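Local structure of uncharacterized protein (5D66) at residues 4-12 with 31-42. The protein is of unknown function but folds as an ankyrin repeat domain, a scaffold that in many relatives serves protein-protein recognition. Sequence-based numbering, arbitrary orientation.
Sequences EYPLHMAAA and ARDETGSTALMV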
loop_
_atom_site.group_PDB
_atom_site.type_symbol
_atom_site.label_atom_id
_atom_site.label_comp_id
_atom_site.label_asym_id
_atom_site.label_seq_id
_atom_site.Cartn_x
_atom_site.Cartn_y
_atom_site.Cartn_z
ATOM N N GLU A 4 4.864 10.654 28.377
ATOM C CA GLU A 4 5.793 11.371 27.532
ATOM C C GLU A 4 5.147 11.832 26.216
ATOM O O GLU A 4 5.355 12.969 25.783
ATOM C CB GLU A 4 7.025 10.492 27.265
ATOM N N TYR A 5 4.346 10.974 25.606
ATOM C CA TYR A 5 3.769 11.226 24.260
ATOM C C TYR A 5 2.289 10.862 24.300
ATOM O O TYR A 5 1.864 9.814 23.803
ATOM C CB TYR A 5 4.579 10.399 23.268
ATOM C CG TYR A 5 5.996 10.926 23.118
ATOM C CD1 TYR A 5 6.259 12.178 22.571
ATOM C CD2 TYR A 5 7.074 10.201 23.597
ATOM C CE1 TYR A 5 7.546 12.660 22.453
ATOM C CE2 TYR A 5 8.388 10.678 23.503
ATOM C CZ TYR A 5 8.623 11.897 22.918
ATOM O OH TYR A 5 9.882 12.392 22.767
ATOM N N PRO A 6 1.473 11.716 24.907
ATOM C CA PRO A 6 0.082 11.352 25.141
ATOM C C PRO A 6 -0.772 11.235 23.875
ATOM O O PRO A 6 -1.749 10.483 23.869
ATOM C CB PRO A 6 -0.408 12.437 26.100
ATOM C CG PRO A 6 0.454 13.556 25.856
ATOM C CD PRO A 6 1.812 12.994 25.537
ATOM N N LEU A 7 -0.465 11.997 22.828
ATOM C CA LEU A 7 -1.238 11.905 21.613
ATOM C C LEU A 7 -1.095 10.518 20.972
ATOM O O LEU A 7 -2.047 9.937 20.483
ATOM C CB LEU A 7 -0.849 12.977 20.620
ATOM C CG LEU A 7 -1.693 13.044 19.350
ATOM C CD1 LEU A 7 -3.157 13.392 19.634
ATOM C CD2 LEU A 7 -1.130 14.013 18.353
ATOM N N HIS A 8 0.122 9.980 21.056
ATOM C CA HIS A 8 0.432 8.680 20.490
ATOM C C HIS A 8 -0.353 7.594 21.229
ATOM O O HIS A 8 -0.894 6.674 20.608
ATOM C CB HIS A 8 1.907 8.416 20.552
ATOM C CG HIS A 8 2.718 9.378 19.725
ATOM N ND1 HIS A 8 2.892 10.695 20.099
ATOM C CD2 HIS A 8 3.410 9.206 18.561
ATOM C CE1 HIS A 8 3.629 11.284 19.191
ATOM N NE2 HIS A 8 3.929 10.415 18.238
HETATM N N MSE A 9 -0.399 7.682 22.553
HETATM C CA MSE A 9 -1.150 6.685 23.328
HETATM C C MSE A 9 -2.641 6.779 23.005
HETATM O O MSE A 9 -3.346 5.769 22.834
HETATM C CB MSE A 9 -0.943 6.883 24.836
HETATM C CG MSE A 9 -1.694 5.785 25.674
HETATM SE SE MSE A 9 -0.796 4.007 25.522
HETATM C CE MSE A 9 -1.902 2.866 24.548
ATOM N N ALA A 10 -3.147 7.995 22.903
ATOM C CA ALA A 10 -4.564 8.194 22.569
ATOM C C ALA A 10 -4.875 7.600 21.183
ATOM O O ALA A 10 -5.882 6.929 20.987
ATOM C CB ALA A 10 -4.941 9.642 22.644
ATOM N N ALA A 11 -3.967 7.813 20.252
ATOM C CA ALA A 11 -4.078 7.261 18.899
ATOM C C ALA A 11 -4.049 5.735 18.895
ATOM O O ALA A 11 -4.848 5.101 18.216
ATOM C CB ALA A 11 -2.987 7.837 18.009
ATOM N N ALA A 12 -3.166 5.155 19.690
ATOM C CA ALA A 12 -3.108 3.709 19.813
ATOM C C ALA A 12 -4.404 3.122 20.379
ATOM O O ALA A 12 -4.798 2.009 20.037
ATOM C CB ALA A 12 -1.966 3.304 20.714
ATOM N N ALA A 31 4.271 15.487 15.933
ATOM C CA ALA A 31 5.323 15.241 16.913
ATOM C C ALA A 31 5.733 13.771 16.923
ATOM O O ALA A 31 4.870 12.888 16.885
ATOM C CB ALA A 31 4.813 15.623 18.313
ATOM N N ARG A 32 7.019 13.494 16.982
ATOM C CA ARG A 32 7.503 12.118 17.013
ATOM C C ARG A 32 7.621 11.621 18.439
ATOM O O ARG A 32 8.021 12.364 19.329
ATOM C CB ARG A 32 8.831 11.969 16.290
ATOM C CG ARG A 32 8.868 12.559 14.890
ATOM C CD ARG A 32 7.730 12.063 14.001
ATOM N NE ARG A 32 7.835 12.583 12.670
ATOM C CZ ARG A 32 8.235 11.947 11.568
ATOM N NH1 ARG A 32 8.511 10.657 11.589
ATOM N NH2 ARG A 32 8.325 12.577 10.420
ATOM N N ASP A 33 7.315 10.331 18.616
ATOM C CA ASP A 33 7.538 9.692 19.937
ATOM C C ASP A 33 9.000 9.274 20.033
ATOM O O ASP A 33 9.875 9.661 19.221
ATOM C CB ASP A 33 6.532 8.582 20.166
ATOM C CG ASP A 33 6.660 7.377 19.238
ATOM O OD1 ASP A 33 7.719 7.277 18.567
ATOM O OD2 ASP A 33 5.750 6.547 19.244
ATOM N N GLU A 34 9.326 8.467 21.022
ATOM C CA GLU A 34 10.729 8.098 21.302
ATOM C C GLU A 34 11.316 7.218 20.168
ATOM O O GLU A 34 12.532 7.083 20.094
ATOM C CB GLU A 34 10.853 7.443 22.674
ATOM C CG GLU A 34 10.319 6.028 22.777
ATOM C CD GLU A 34 8.828 5.866 22.840
ATOM O OE1 GLU A 34 8.105 6.868 22.964
ATOM O OE2 GLU A 34 8.422 4.665 22.764
ATOM N N THR A 35 10.440 6.597 19.373
ATOM C CA THR A 35 10.828 5.753 18.260
ATOM C C THR A 35 10.921 6.516 16.957
ATOM O O THR A 35 11.352 5.945 15.942
ATOM C CB THR A 35 9.813 4.569 18.012
ATOM O OG1 THR A 35 8.588 5.058 17.430
ATOM C CG2 THR A 35 9.572 3.810 19.298
ATOM N N GLY A 36 10.439 7.766 16.926
ATOM C CA GLY A 36 10.409 8.497 15.679
ATOM C C GLY A 36 9.068 8.422 14.965
ATOM O O GLY A 36 8.964 8.838 13.819
ATOM N N SER A 37 8.029 7.895 15.588
ATOM C CA SER A 37 6.734 7.668 14.944
ATOM C C SER A 37 5.769 8.819 15.183
ATOM O O SER A 37 5.727 9.365 16.277
ATOM C CB SER A 37 6.101 6.372 15.470
ATOM O OG SER A 37 6.893 5.237 15.226
ATOM N N THR A 38 4.984 9.163 14.195
ATOM C CA THR A 38 3.885 10.068 14.370
ATOM C C THR A 38 2.671 9.337 14.993
ATOM O O THR A 38 2.514 8.121 14.865
ATOM C CB THR A 38 3.450 10.758 13.080
ATOM O OG1 THR A 38 2.835 9.783 12.252
ATOM C CG2 THR A 38 4.574 11.445 12.360
ATOM N N ALA A 39 1.751 10.115 15.553
ATOM C CA ALA A 39 0.564 9.563 16.125
ATOM C C ALA A 39 -0.312 8.930 15.031
ATOM O O ALA A 39 -0.946 7.886 15.241
ATOM C CB ALA A 39 -0.196 10.565 16.932
ATOM N N LEU A 40 -0.361 9.559 13.845
ATOM C CA LEU A 40 -1.111 8.945 12.756
ATOM C C LEU A 40 -0.492 7.600 12.339
ATOM O O LEU A 40 -1.223 6.667 12.031
ATOM C CB LEU A 40 -1.184 9.894 11.555
ATOM C CG LEU A 40 -1.852 9.299 10.301
ATOM C CD1 LEU A 40 -3.295 8.877 10.568
ATOM C CD2 LEU A 40 -1.788 10.277 9.130
HETATM N N MSE A 41 0.833 7.477 12.343
HETATM C CA MSE A 41 1.455 6.186 12.050
HETATM C C MSE A 41 1.031 5.146 13.088
HETATM O O MSE A 41 0.666 4.008 12.720
HETATM C CB MSE A 41 2.941 6.320 11.966
HETATM C CG MSE A 41 3.591 5.067 11.388
HETATM SE SE MSE A 41 3.156 4.689 9.515
HETATM C CE MSE A 41 2.135 3.073 9.701
ATOM N N VAL A 42 1.014 5.517 14.376
ATOM C CA VAL A 42 0.559 4.624 15.441
ATOM C C VAL A 42 -0.874 4.182 15.204
ATOM O O VAL A 42 -1.211 2.985 15.278
ATOM C CB VAL A 42 0.739 5.288 16.800
ATOM C CG1 VAL A 42 0.099 4.474 17.904
ATOM C CG2 VAL A 42 2.228 5.511 17.089
#
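The backbones of 4-12 and 31-42 come closest where H8 meets A39, their CA atoms 4.5 Å apart, with Y5 facing D33 before this point and A12 facing V42 after it. H8 shows how one imidazole can bridge helix 6-12 and the loop that leads into helix 39-45, mainly by packing. With CG anti to its own carbonyl carbon (chi1 -64°), the ring reaches between loop and helix: D33 CB lies over one face, toward the rim, and A39 CB over the centre of the other, 4.2 Å from the centroid. Its edge is turned to backbone carbonyls, and NE2 gives S37 O a weak hydrogen bond of 2.9 Å, bent to 129°; A31 O is 3.0 Å from the same nitrogen. YPLH, Y5 to H8, corresponds to the TPLH signature of ankyrin repeats, with Y5 in the threonine's N-cap place. The finger-like loop turns through a type I turn, D33 to G36, and is braced from within by D33 OD1, which accepts from T35 OG1 on its syn side and from the backbone N of T35 (an Asx turn) and of S37, both above the carboxylate plane. Y5 lays its ring against the turn, D33 CA standing over the centre at 3.5 Å and E34 OE1 approaching CD2. Next to H8, A39 CB packs on A11 CB and on L7 CG, and these small alanines let helices 6-12 and 39-45 approach closely; L7 also touches I22, linking the pair to helix 16-23. V42 CG1, anti to its backbone N, rests on A12 CB at 3.7 Å.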